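Local coordinates for protein beta-Ala-His dipeptidase (Homo sapiens, PDB 3DLJ) that hydrolyses Xaa-His dipeptides, carnosine and anserine above all, as a secreted homodimeric zinc metallopeptidase of the M20 family, at residues L93-S98 with N168-I173; S205-I210 with I423-T428. One frame throughout, in Å; residues are numbered along the deposited sequence.

Contact 1 (L93-S98 with N168-I173)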
ATOM      1  N   LEU A  93      -8.072  17.644   6.410  1.00 34.28           N
ATOM      2  CA  LEU A  93      -7.854  17.548   7.846  1.00 34.30           C
ATOM      3  C   LEU A  93      -9.167  17.833   8.554  1.00 34.51           C
ATOM      4  O   LEU A  93      -9.556  19.002   8.684  1.00 34.56           O
ATOM      5  CB  LEU A  93      -6.784  18.540   8.302  1.00 33.85           C
ATOM      6  CG  LEU A  93      -5.325  18.314   7.879  1.00 32.60           C
ATOM      7  CD1 LEU A  93      -4.470  19.392   8.520  1.00 30.77           C
ATOM      8  CD2 LEU A  93      -4.838  16.948   8.301  1.00 29.92           C
ATOM      9  N   ALA A  94      -9.838  16.771   9.009  1.00 34.74           N
ATOM     10  CA  ALA A  94     -11.209  16.867   9.543  1.00 35.21           C
ATOM     11  C   ALA A  94     -11.338  16.369  10.982  1.00 35.94           C
ATOM     12  O   ALA A  94     -10.676  15.404  11.366  1.00 35.75           O
ATOM     13  CB  ALA A  94     -12.172  16.113   8.636  1.00 35.12           C
ATOM     14  N   GLU A  95     -12.175  17.043  11.781  1.00 36.88           N
ATOM     15  CA  GLU A  95     -12.474  16.608  13.151  1.00 37.48           C
ATOM     16  C   GLU A  95     -13.982  16.445  13.385  1.00 37.27           C
ATOM     17  O   GLU A  95     -14.769  17.332  13.070  1.00 37.25           O
ATOM     18  CB  GLU A  95     -11.795  17.507  14.228  1.00 37.28           C
ATOM     19  CG  GLU A  95     -12.575  18.719  14.761  1.00 38.12           C
ATOM     20  CD  GLU A  95     -11.791  19.575  15.788  1.00 38.77           C
ATOM     21  OE1 GLU A  95     -11.563  20.784  15.547  1.00 38.26           O
ATOM     22  OE2 GLU A  95     -11.415  19.048  16.857  1.00 41.93           O
ATOM     23  N   LEU A  96     -14.366  15.298  13.937  1.00 37.52           N
ATOM     24  CA  LEU A  96     -15.743  15.034  14.320  1.00 37.80           C
ATOM     25  C   LEU A  96     -15.843  14.886  15.841  1.00 37.67           C
ATOM     26  O   LEU A  96     -15.598  13.807  16.390  1.00 37.81           O
ATOM     27  CB  LEU A  96     -16.262  13.778  13.612  1.00 37.89           C
ATOM     28  CG  LEU A  96     -17.712  13.338  13.854  1.00 38.55           C
ATOM     29  CD1 LEU A  96     -18.726  14.354  13.364  1.00 38.41           C
ATOM     30  CD2 LEU A  96     -17.927  12.012  13.167  1.00 38.23           C
ATOM     31  N   GLY A  97     -16.196  15.981  16.509  1.00 37.19           N
ATOM     32  CA  GLY A  97     -16.215  16.034  17.970  1.00 36.60           C
ATOM     33  C   GLY A  97     -14.893  16.495  18.573  1.00 36.00           C
ATOM     34  O   GLY A  97     -13.809  16.115  18.100  1.00 36.29           O
ATOM     35  N   SER A  98     -15.001  17.317  19.615  1.00 35.10           N
ATOM     36  CA  SER A  98     -13.879  17.791  20.427  1.00 34.88           C
ATOM     37  C   SER A  98     -14.268  17.748  21.912  1.00 34.73           C
ATOM     38  O   SER A  98     -13.857  18.602  22.702  1.00 34.66           O
ATOM     39  CB  SER A  98     -13.546  19.222  20.044  1.00 34.87           C
ATOM     40  OG  SER A  98     -12.848  19.241  18.818  1.00 37.29           O
ATOM     41  N   ASN A 168     -13.963  10.982  20.030  1.00 32.25           N
ATOM     42  CA  ASN A 168     -13.801  11.992  18.996  1.00 31.62           C
ATOM     43  C   ASN A 168     -13.059  11.333  17.825  1.00 31.84           C
ATOM     44  O   ASN A 168     -12.270  10.403  18.011  1.00 31.71           O
ATOM     45  CB  ASN A 168     -13.026  13.224  19.497  1.00 31.57           C
ATOM     46  CG  ASN A 168     -13.681  13.908  20.704  1.00 32.11           C
ATOM     47  OD1 ASN A 168     -14.854  14.296  20.683  1.00 30.23           O
ATOM     48  ND2 ASN A 168     -12.895  14.085  21.756  1.00 32.44           N
ATOM     49  N   ILE A 169     -13.333  11.786  16.610  1.00 31.74           N
ATOM     50  CA  ILE A 169     -12.695  11.207  15.442  1.00 31.61           C
ATOM     51  C   ILE A 169     -12.098  12.289  14.579  1.00 31.28           C
ATOM     52  O   ILE A 169     -12.753  13.272  14.221  1.00 30.42           O
ATOM     53  CB  ILE A 169     -13.674  10.334  14.614  1.00 31.82           C
ATOM     54  CG1 ILE A 169     -14.154   9.148  15.471  1.00 31.80           C
ATOM     55  CG2 ILE A 169     -13.005   9.841  13.312  1.00 31.19           C
ATOM     56  CD1 ILE A 169     -15.118   8.209  14.756  1.00 32.93           C
ATOM     57  N   LYS A 170     -10.824  12.093  14.278  1.00 31.61           N
ATOM     58  CA  LYS A 170     -10.121  12.916  13.338  1.00 31.97           C
ATOM     59  C   LYS A 170      -9.838  12.127  12.050  1.00 32.44           C
ATOM     60  O   LYS A 170      -9.668  10.894  12.066  1.00 32.03           O
ATOM     61  CB  LYS A 170      -8.854  13.504  13.981  1.00 32.26           C
ATOM     62  CG  LYS A 170      -9.161  14.615  14.996  1.00 32.19           C
ATOM     63  CD  LYS A 170      -7.935  15.391  15.473  1.00 31.47           C
ATOM     64  CE  LYS A 170      -8.368  16.734  16.062  1.00 33.29           C
ATOM     65  NZ  LYS A 170      -7.386  17.393  17.004  1.00 31.16           N
ATOM     66  N   PHE A 171      -9.837  12.843  10.927  1.00 33.22           N
ATOM     67  CA  PHE A 171      -9.513  12.236   9.633  1.00 33.93           C
ATOM     68  C   PHE A 171      -8.392  13.029   9.005  1.00 34.27           C
ATOM     69  O   PHE A 171      -8.452  14.267   8.955  1.00 35.21           O
ATOM     70  CB  PHE A 171     -10.717  12.254   8.672  1.00 33.78           C
ATOM     71  CG  PHE A 171     -12.045  11.836   9.293  1.00 33.44           C
ATOM     72  CD1 PHE A 171     -12.753  12.701  10.134  1.00 32.42           C
ATOM     73  CD2 PHE A 171     -12.617  10.611   8.966  1.00 34.21           C
ATOM     74  CE1 PHE A 171     -13.979  12.345  10.665  1.00 33.37           C
ATOM     75  CE2 PHE A 171     -13.849  10.241   9.491  1.00 35.25           C
ATOM     76  CZ  PHE A 171     -14.535  11.100  10.350  1.00 34.18           C
ATOM     77  N   ILE A 172      -7.358  12.328   8.553  1.00 34.87           N
ATOM     78  CA  ILE A 172      -6.368  12.907   7.621  1.00 34.90           C
ATOM     79  C   ILE A 172      -6.353  12.101   6.303  1.00 35.18           C
ATOM     80  O   ILE A 172      -5.885  10.961   6.272  1.00 34.44           O
ATOM     81  CB  ILE A 172      -4.942  13.045   8.247  1.00 35.29           C
ATOM     82  CG1 ILE A 172      -3.950  13.619   7.232  1.00 34.70           C
ATOM     83  CG2 ILE A 172      -4.424  11.707   8.843  1.00 35.29           C
ATOM     84  CD1 ILE A 172      -2.565  13.834   7.798  1.00 34.95           C
ATOM     85  N   ILE A 173      -6.904  12.687   5.240  1.00 34.89           N
ATOM     86  CA  ILE A 173      -7.015  11.987   3.962  1.00 35.52           C
ATOM     87  C   ILE A 173      -6.297  12.761   2.864  1.00 35.21           C
ATOM     88  O   ILE A 173      -6.585  13.944   2.626  1.00 35.47           O
ATOM     89  CB  ILE A 173      -8.506  11.746   3.521  1.00 35.45           C
ATOM     90  CG1 ILE A 173      -9.418  11.256   4.678  1.00 37.09           C
ATOM     91  CG2 ILE A 173      -8.573  10.862   2.302  1.00 34.65           C
ATOM     92  CD1 ILE A 173      -9.135   9.874   5.265  1.00 38.28           C
TER
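Ala94 and Phe171 form a hydrogen-bonded pair between antiparallel strands 93-96 and 168-173, whose axes run at 166° to each other. Ala94 N donates to Phe171 O at 2.9 Å. Phe171 N returns a bond to Ala94 O. Leu96 and Ile169 form the next such pair, with Leu96 N 2.6 Å from Ile169 O. Glu95 and Lys170 make a non-hydrogen-bonded pair between them.

Side chains alternate between the two sheet faces. On one, Ala94 CB packs 3.8 Å from Phe171 CD1, and Leu96 CB meets the ring edge in plane. Ile169 CG2 lies over one ring face, offset toward the rim. Helices 46-65 and 141-160 cover this side. On the other face Leu93 CD2 touches Ile172 CG1 at 3.6 Å. The extended Lys170 chain runs alongside Glu95, but NZ stays 4.4 Å from OE2, beyond a salt bridge. Glu95 pairs instead with Arg69, and Lys170 NZ bonds to Phe195 O.

Asn168 CG stands anti to its carbonyl carbon (chi1 -58°), which sets the amide beside Gly97; ND2 bonds to Asp99 O and Thr104 OG1. An alanine here is likely to leave those two acceptors without this donor and the turn after Gly97 less firmly held. Backbone bonds thus join the strands, while the charged ends are satisfied by neighbouring parts of the fold.

Contact 2 (S205-I210 with I423-T428). With ZN (zinc ion), chain D.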
ATOM      1  N   SER A 205      -5.999   1.619   7.480  1.00 34.34           N
ATOM      2  CA  SER A 205      -6.600   0.410   6.967  1.00 35.13           C
ATOM      3  C   SER A 205      -6.282   0.303   5.476  1.00 35.93           C
ATOM      4  O   SER A 205      -7.094   0.670   4.618  1.00 36.71           O
ATOM      5  CB  SER A 205      -8.119   0.438   7.208  1.00 35.28           C
ATOM      6  OG  SER A 205      -8.729  -0.814   6.918  1.00 33.49           O
ATOM      7  N   ASP A 206      -5.100  -0.201   5.151  1.00 36.24           N
ATOM      8  CA  ASP A 206      -4.694  -0.259   3.756  1.00 36.39           C
ATOM      9  C   ASP A 206      -3.786  -1.441   3.524  1.00 36.80           C
ATOM     10  O   ASP A 206      -2.658  -1.309   3.039  1.00 37.31           O
ATOM     11  CB  ASP A 206      -4.011   1.048   3.356  1.00 36.35           C
ATOM     12  CG  ASP A 206      -3.906   1.225   1.830  1.00 38.72           C
ATOM     13  OD1 ASP A 206      -4.473   0.387   1.072  1.00 38.16           O
ATOM     14  OD2 ASP A 206      -3.228   2.202   1.400  1.00 39.16           O
ATOM     15  N   ASN A 207      -4.284  -2.612   3.887  1.00 37.33           N
ATOM     16  CA  ASN A 207      -3.504  -3.843   3.822  1.00 37.37           C
ATOM     17  C   ASN A 207      -4.413  -5.047   3.900  1.00 37.45           C
ATOM     18  O   ASN A 207      -5.620  -4.902   4.132  1.00 37.51           O
ATOM     19  CB  ASN A 207      -2.387  -3.874   4.877  1.00 37.72           C
ATOM     20  CG  ASN A 207      -2.873  -3.555   6.275  1.00 38.46           C
ATOM     21  OD1 ASN A 207      -3.406  -2.466   6.565  1.00 39.21           O
ATOM     22  ND2 ASN A 207      -2.640  -4.490   7.169  1.00 41.43           N
ATOM     23  N   LEU A 208      -3.846  -6.224   3.656  1.00 37.50           N
ATOM     24  CA  LEU A 208      -4.624  -7.422   3.431  1.00 37.64           C
ATOM     25  C   LEU A 208      -4.428  -8.497   4.510  1.00 38.37           C
ATOM     26  O   LEU A 208      -3.381  -8.560   5.164  1.00 37.12           O
ATOM     27  CB  LEU A 208      -4.256  -8.008   2.066  1.00 37.54           C
ATOM     28  CG  LEU A 208      -4.200  -7.074   0.852  1.00 38.55           C
ATOM     29  CD1 LEU A 208      -3.911  -7.890  -0.378  1.00 38.05           C
ATOM     30  CD2 LEU A 208      -5.473  -6.250   0.686  1.00 35.48           C
ATOM     31  N   TRP A 209      -5.445  -9.342   4.673  1.00 39.34           N
ATOM     32  CA  TRP A 209      -5.317 -10.570   5.460  1.00 40.78           C
ATOM     33  C   TRP A 209      -4.441 -11.537   4.676  1.00 41.52           C
ATOM     34  O   TRP A 209      -4.091 -11.263   3.539  1.00 41.06           O
ATOM     35  CB  TRP A 209      -6.672 -11.220   5.748  1.00 41.24           C
ATOM     36  CG  TRP A 209      -7.713 -10.344   6.403  1.00 41.74           C
ATOM     37  CD1 TRP A 209      -7.510  -9.211   7.142  1.00 43.25           C
ATOM     38  CD2 TRP A 209      -9.126 -10.545   6.366  1.00 42.71           C
ATOM     39  NE1 TRP A 209      -8.715  -8.689   7.557  1.00 42.25           N
ATOM     40  CE2 TRP A 209      -9.723  -9.487   7.091  1.00 42.15           C
ATOM     41  CE3 TRP A 209      -9.952 -11.511   5.772  1.00 43.93           C
ATOM     42  CZ2 TRP A 209     -11.106  -9.373   7.255  1.00 43.63           C
ATOM     43  CZ3 TRP A 209     -11.341 -11.399   5.937  1.00 44.93           C
ATOM     44  CH2 TRP A 209     -11.901 -10.332   6.675  1.00 43.69           C
ATOM     45  N   ILE A 210      -4.071 -12.654   5.290  1.00 42.62           N
ATOM     46  CA  ILE A 210      -3.250 -13.655   4.602  1.00 43.94           C
ATOM     47  C   ILE A 210      -4.066 -14.933   4.340  1.00 44.58           C
ATOM     48  O   ILE A 210      -3.775 -15.696   3.433  1.00 44.37           O
ATOM     49  CB  ILE A 210      -1.881 -13.909   5.345  1.00 43.65           C
ATOM     50  CG1 ILE A 210      -0.865 -14.633   4.434  1.00 44.76           C
ATOM     51  CG2 ILE A 210      -2.089 -14.624   6.706  1.00 43.77           C
ATOM     52  CD1 ILE A 210      -0.019 -13.692   3.518  1.00 47.80           C
ATOM     53  N   ILE A 423      -0.147 -10.429  12.465  1.00 36.33           N
ATOM     54  CA  ILE A 423       0.659 -10.732  11.288  1.00 34.63           C
ATOM     55  C   ILE A 423       1.621  -9.588  10.982  1.00 34.47           C
ATOM     56  O   ILE A 423       1.443  -8.454  11.442  1.00 33.79           O
ATOM     57  CB  ILE A 423      -0.227 -11.114  10.036  1.00 34.79           C
ATOM     58  CG1 ILE A 423      -1.115  -9.929   9.594  1.00 34.30           C
ATOM     59  CG2 ILE A 423      -1.064 -12.386  10.307  1.00 33.01           C
ATOM     60  CD1 ILE A 423      -1.760 -10.100   8.254  1.00 34.18           C
ATOM     61  N   ARG A 424       2.673  -9.907  10.237  1.00 34.63           N
ATOM     62  CA  ARG A 424       3.483  -8.884   9.613  1.00 34.52           C
ATOM     63  C   ARG A 424       3.010  -8.752   8.152  1.00 34.06           C
ATOM     64  O   ARG A 424       2.033  -9.399   7.749  1.00 33.86           O
ATOM     65  CB  ARG A 424       4.976  -9.212   9.737  1.00 34.33           C
ATOM     66  CG  ARG A 424       5.512  -9.220  11.167  1.00 34.79           C
ATOM     67  CD  ARG A 424       7.047  -9.091  11.199  1.00 35.39           C
ATOM     68  NE  ARG A 424       7.579  -8.909  12.562  1.00 40.22           N
ATOM     69  N   ASP A 425       3.693  -7.914   7.377  1.00 33.88           N
ATOM     70  CA  ASP A 425       3.331  -7.620   5.998  1.00 34.15           C
ATOM     71  C   ASP A 425       4.612  -7.503   5.191  1.00 33.29           C
ATOM     72  O   ASP A 425       5.584  -6.924   5.655  1.00 32.55           O
ATOM     73  CB  ASP A 425       2.572  -6.288   5.934  1.00 34.65           C
ATOM     74  CG  ASP A 425       1.651  -6.186   4.734  1.00 38.39           C
ATOM     75  OD1 ASP A 425       0.424  -6.086   4.941  1.00 43.43           O
ATOM     76  OD2 ASP A 425       2.135  -6.185   3.583  1.00 40.95           O
ATOM     77  N   GLY A 426       4.600  -8.039   3.975  1.00 32.95           N
ATOM     78  CA  GLY A 426       5.744  -7.948   3.082  1.00 33.07           C
ATOM     79  C   GLY A 426       5.881  -6.598   2.415  1.00 33.57           C
ATOM     80  O   GLY A 426       6.956  -6.221   1.969  1.00 33.08           O
ATOM     81  N   SER A 427       4.780  -5.859   2.355  1.00 34.66           N
ATOM     82  CA  SER A 427       4.766  -4.568   1.721  1.00 35.38           C
ATOM     83  C   SER A 427       5.236  -3.521   2.706  1.00 36.49           C
ATOM     84  O   SER A 427       5.560  -3.831   3.850  1.00 36.94           O
ATOM     85  CB  SER A 427       3.369  -4.254   1.174  1.00 35.73           C
ATOM     86  OG  SER A 427       2.418  -4.109   2.217  1.00 37.58           O
ATOM     87  N   THR A 428       5.260  -2.276   2.248  1.00 38.09           N
ATOM     88  CA  THR A 428       5.825  -1.157   2.984  1.00 39.44           C
ATOM     89  C   THR A 428       4.689  -0.166   3.151  1.00 41.05           C
ATOM     90  O   THR A 428       3.917   0.110   2.198  1.00 42.12           O
ATOM     91  CB  THR A 428       6.969  -0.519   2.168  1.00 39.22           C
ATOM     92  OG1 THR A 428       7.908  -1.537   1.821  1.00 39.85           O
ATOM     93  CG2 THR A 428       7.701   0.572   2.930  1.00 38.26           C
TER
HETATM   94 ZN    ZN D2002      -3.131   2.402  -0.432  1.00 30.29          ZN
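Asp425 CG lies anti to the backbone N (chi1 -155°), which carries OD1 to within 3.6 Å of Asn207 CB. Asn207 CG sits between its own N and carbonyl carbon (chi1 51°), which lets OD1 turn back on its own loop and accept from Asp206 N at 3.2 Å. The Asn207 amide plane is turned 62° from the Asp425 carboxylate. No hydrogen bond joins the two segments here.

The other carboxylate oxygen, Asp425 OD2, holds its own turn. It takes Ser427 N at 2.9 Å on its anti lone pair and Ser427 OG from above the carboxylate plane. These two donors should help fix the rotation of the carboxylate.

Further along, Ile423 CD1 rests 3.8 Å from Leu208 O. Ile423 CG2 meets Ile210 CG2 more loosely, at 4.4 Å. Helix 312-320 packs on both isoleucines.

Asp206 takes no part in this packing. Asp206 OD2 binds the zinc ion at 1.8 Å. His110 and Asp143 supply the other protein ligands of that ion. The bond from Ser427 N to Asp425 OD2 closes an Asx turn over Asp425-Ser427, and Ser427 OG adds a second bond. Asp425 also touches the loop that carries one ligand of the two-zinc site of this M20 peptidase.

How the contacts relate
Contact 1 closes before contact 2 opens along the chain. Their centres are 25 Å apart, and their nearest atoms about 9 Å. Both bear on one mixed sheet. Contact 1 pairs two of its strands, and strand 104-110 follows next to 168-174. Beyond it lies strand 201-204, which leads into the loop of contact 2. Strand 421-425 belongs to a second sheet, so contact 2 sets the loop after strand 201-204 against a strand of that sheet. Only contact 2 holds a zinc ligand. In contact 1 the side chain of Ile172 is about 13 Å from a zinc ion and about 9 Å from that of His110, which shares a zinc with Asp206.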